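Local coordinates for protein aminodeoxyfutalosine deaminase (Deinococcus radiodurans, PDB 2IMR) that deaminates aminodeoxyfutalosine to futalosine in menaquinone biosynthesis, using one bound zinc ion per subunit, at residues T246-F251 / D282-R287. Residues are numbered along the deposited sequence; the frame is centred on the assembly and turned at random.
Sequences TELEMF and DLTPVR
Pro-285 lies flat across one face of the Phe-251 ring. Its CB stands 3.9 Å from the ring centroid and only 9° off the normal, a CH-pi contact, while CA sits toward the rim, 3.8 Å from Phe-251 CD2. The phenyl group of Phe-251 reaches from its helix to Pro-285, the first residue of helix 285-292. At the ring's edge Leu-283 comes in through CD2, 4.0 Å from Phe-251 CD2; the same methyl also rests against the backbone, 3.5 Å from Phe-251 O. Ile-275 of helix 271-275 touches both Phe-251 and Leu-283.

One turn back, Leu-248 lies beside the Thr-284 side chain, heading in roughly the same direction, and its CD1 reaches both Thr-284 CB at 3.8 Å and Pro-285 CD at 4.0 Å. Glu-247 comes to the CB-CG edge of the same proline ring. Its CG is anti to the backbone N (chi1 179°) and the chain stays extended, which carries OE2 to within 3.4 Å of Pro-285 CB. The carboxylate's polar partners lie elsewhere: OE2 is hydrogen-bonded to Ala-242 N, and OE1 more weakly to Glu-243 N.

Thr-284 is the N-cap of helix 285-292: its OG1 accepts a nearly straight bond from Arg-287 N (2.9 Å, 171°) and is also hydrogen-bonded to Asp-311 OD1. The cap thus faces helix 309-318, while the apolar side of this turn rests on helix 245-253.

Here, in the amidohydrolase TIM-barrel fold, a helix with a threonine N-cap and proline as its first residue packs on the helix that follows strand 238-241. The backbone N-H groups that hold the Glu-247 carboxylate belong to the short loop between that strand, which carries zinc ligand His-240, and helix 245-253; Glu-243 in this loop is the probable proton donor.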
ATOM      1  N   THR A 246     -19.865  -2.846   2.884  1.00 18.12           N
ATOM      2  CA  THR A 246     -20.564  -3.227   4.103  1.00 18.73           C
ATOM      3  C   THR A 246     -19.936  -2.610   5.359  1.00 18.02           C
ATOM      4  O   THR A 246     -20.550  -2.608   6.429  1.00 17.73           O
ATOM      5  CB  THR A 246     -20.636  -4.766   4.249  1.00 18.23           C
ATOM      6  OG1 THR A 246     -19.340  -5.335   4.044  1.00 19.37           O
ATOM      7  CG2 THR A 246     -21.606  -5.349   3.224  1.00 20.09           C
ATOM      8  N   GLU A 247     -18.719  -2.087   5.234  1.00 16.65           N
ATOM      9  CA  GLU A 247     -18.066  -1.439   6.368  1.00 16.24           C
ATOM     10  C   GLU A 247     -18.710  -0.063   6.539  1.00 18.02           C
ATOM     11  O   GLU A 247     -19.047   0.355   7.653  1.00 17.44           O
ATOM     12  CB  GLU A 247     -16.561  -1.277   6.121  1.00 15.63           C
ATOM     13  CG  GLU A 247     -15.829  -0.589   7.280  1.00 15.19           C
ATOM     14  CD  GLU A 247     -14.365  -0.318   6.984  1.00 14.80           C
ATOM     15  OE1 GLU A 247     -13.746  -1.138   6.275  1.00 13.84           O
ATOM     16  OE2 GLU A 247     -13.829   0.703   7.472  1.00 14.51           O
ATOM     17  N   LEU A 248     -18.889   0.644   5.428  1.00 17.29           N
ATOM     18  CA  LEU A 248     -19.514   1.963   5.483  1.00 18.77           C
ATOM     19  C   LEU A 248     -20.948   1.813   5.996  1.00 19.42           C
ATOM     20  O   LEU A 248     -21.439   2.641   6.768  1.00 20.78           O
ATOM     21  CB  LEU A 248     -19.527   2.599   4.092  1.00 17.37           C
ATOM     22  CG  LEU A 248     -20.310   3.907   3.939  1.00 19.73           C
ATOM     23  CD1 LEU A 248     -19.698   5.004   4.805  1.00 19.67           C
ATOM     24  CD2 LEU A 248     -20.305   4.313   2.474  1.00 20.26           C
ATOM     25  N   GLU A 249     -21.610   0.744   5.571  1.00 19.09           N
ATOM     26  CA  GLU A 249     -22.986   0.492   5.986  1.00 21.63           C
ATOM     27  C   GLU A 249     -23.147   0.335   7.499  1.00 22.28           C
ATOM     28  O   GLU A 249     -24.033   0.950   8.096  1.00 20.17           O
ATOM     29  CB  GLU A 249     -23.539  -0.755   5.295  1.00 22.26           C
ATOM     30  CG  GLU A 249     -25.036  -0.953   5.529  1.00 26.03           C
ATOM     31  CD  GLU A 249     -25.590  -2.186   4.839  1.00 29.22           C
ATOM     32  OE1 GLU A 249     -24.982  -2.653   3.852  1.00 28.75           O
ATOM     33  OE2 GLU A 249     -26.650  -2.680   5.278  1.00 29.67           O
ATOM     34  N   MET A 250     -22.301  -0.477   8.130  1.00 21.72           N
ATOM     35  CA  MET A 250     -22.451  -0.661   9.566  1.00 20.78           C
ATOM     36  C   MET A 250     -22.129   0.586  10.368  1.00 20.69           C
ATOM     37  O   MET A 250     -22.683   0.781  11.450  1.00 19.77           O
ATOM     38  CB  MET A 250     -21.639  -1.861  10.073  1.00 22.14           C
ATOM     39  CG  MET A 250     -20.152  -1.808   9.863  1.00 22.44           C
ATOM     40  SD  MET A 250     -19.382  -3.267  10.633  1.00 22.53           S
ATOM     41  CE  MET A 250     -17.693  -2.713  10.709  1.00 20.50           C
ATOM     42  N   PHE A 251     -21.253   1.446   9.856  1.00 18.44           N
ATOM     43  CA  PHE A 251     -20.962   2.670  10.589  1.00 18.44           C
ATOM     44  C   PHE A 251     -22.178   3.589  10.530  1.00 19.46           C
ATOM     45  O   PHE A 251     -22.360   4.452  11.384  1.00 20.10           O
ATOM     46  CB  PHE A 251     -19.734   3.387  10.026  1.00 18.35           C
ATOM     47  CG  PHE A 251     -18.447   2.955  10.667  1.00 17.38           C
ATOM     48  CD1 PHE A 251     -17.852   1.747  10.316  1.00 18.66           C
ATOM     49  CD2 PHE A 251     -17.862   3.724  11.666  1.00 16.65           C
ATOM     50  CE1 PHE A 251     -16.695   1.313  10.954  1.00 16.32           C
ATOM     51  CE2 PHE A 251     -16.708   3.297  12.308  1.00 16.00           C
ATOM     52  CZ  PHE A 251     -16.123   2.089  11.951  1.00 18.05           C
ATOM     53  N   ASP A 282     -25.004   9.973   9.466  1.00 29.35           N
ATOM     54  CA  ASP A 282     -23.936  10.882   9.079  1.00 29.63           C
ATOM     55  C   ASP A 282     -22.535  10.403   9.449  1.00 26.76           C
ATOM     56  O   ASP A 282     -21.564  11.144   9.306  1.00 26.32           O
ATOM     57  CB  ASP A 282     -24.202  12.249   9.712  1.00 34.21           C
ATOM     58  CG  ASP A 282     -24.340  12.169  11.221  1.00 37.88           C
ATOM     59  OD1 ASP A 282     -24.776  11.108  11.724  1.00 41.72           O
ATOM     60  OD2 ASP A 282     -24.022  13.168  11.904  1.00 40.61           O
ATOM     61  N   LEU A 283     -22.421   9.165   9.920  1.00 24.20           N
ATOM     62  CA  LEU A 283     -21.118   8.641  10.307  1.00 21.41           C
ATOM     63  C   LEU A 283     -20.497   7.762   9.223  1.00 19.86           C
ATOM     64  O   LEU A 283     -21.198   7.124   8.436  1.00 19.68           O
ATOM     65  CB  LEU A 283     -21.234   7.830  11.602  1.00 19.80           C
ATOM     66  CG  LEU A 283     -19.928   7.331  12.232  1.00 22.48           C
ATOM     67  CD1 LEU A 283     -19.094   8.515  12.720  1.00 21.78           C
ATOM     68  CD2 LEU A 283     -20.244   6.392  13.387  1.00 20.65           C
ATOM     69  N   THR A 284     -19.172   7.761   9.181  1.00 19.08           N
ATOM     70  CA  THR A 284     -18.425   6.931   8.241  1.00 18.97           C
ATOM     71  C   THR A 284     -17.149   6.549   8.974  1.00 18.25           C
ATOM     72  O   THR A 284     -16.728   7.235   9.912  1.00 18.09           O
ATOM     73  CB  THR A 284     -17.998   7.681   6.964  1.00 18.65           C
ATOM     74  OG1 THR A 284     -16.908   8.553   7.277  1.00 17.94           O
ATOM     75  CG2 THR A 284     -19.160   8.481   6.383  1.00 19.14           C
ATOM     76  N   PRO A 285     -16.507   5.452   8.558  1.00 16.51           N
ATOM     77  CA  PRO A 285     -15.275   5.087   9.258  1.00 16.22           C
ATOM     78  C   PRO A 285     -14.229   6.204   9.213  1.00 15.88           C
ATOM     79  O   PRO A 285     -13.449   6.368  10.149  1.00 15.32           O
ATOM     80  CB  PRO A 285     -14.822   3.815   8.531  1.00 15.98           C
ATOM     81  CG  PRO A 285     -15.451   3.952   7.158  1.00 17.73           C
ATOM     82  CD  PRO A 285     -16.818   4.498   7.483  1.00 15.90           C
ATOM     83  N   VAL A 286     -14.211   6.973   8.129  1.00 14.75           N
ATOM     84  CA  VAL A 286     -13.242   8.058   8.015  1.00 16.13           C
ATOM     85  C   VAL A 286     -13.572   9.191   8.986  1.00 15.99           C
ATOM     86  O   VAL A 286     -12.684   9.715   9.666  1.00 17.24           O
ATOM     87  CB  VAL A 286     -13.189   8.604   6.573  1.00 16.89           C
ATOM     88  CG1 VAL A 286     -12.164   9.726   6.477  1.00 15.15           C
ATOM     89  CG2 VAL A 286     -12.818   7.466   5.609  1.00 17.95           C
ATOM     90  N   ARG A 287     -14.841   9.572   9.055  1.00 17.27           N
ATOM     91  CA  ARG A 287     -15.241  10.637   9.970  1.00 20.08           C
ATOM     92  C   ARG A 287     -14.948  10.174  11.395  1.00 19.57           C
ATOM     93  O   ARG A 287     -14.482  10.945  12.227  1.00 20.37           O
ATOM     94  CB  ARG A 287     -16.726  10.957   9.821  1.00 20.52           C
ATOM     95  CG  ARG A 287     -17.155  12.146  10.658  1.00 23.86           C
ATOM     96  CD  ARG A 287     -18.656  12.366  10.627  1.00 25.67           C
ATOM     97  NE  ARG A 287     -19.048  13.272  11.702  1.00 28.72           N
ATOM     98  CZ  ARG A 287     -20.210  13.223  12.342  1.00 31.21           C
ATOM     99  NH1 ARG A 287     -21.116  12.311  12.016  1.00 33.66           N
ATOM    100  NH2 ARG A 287     -20.455  14.075  13.330  1.00 34.26           N
TER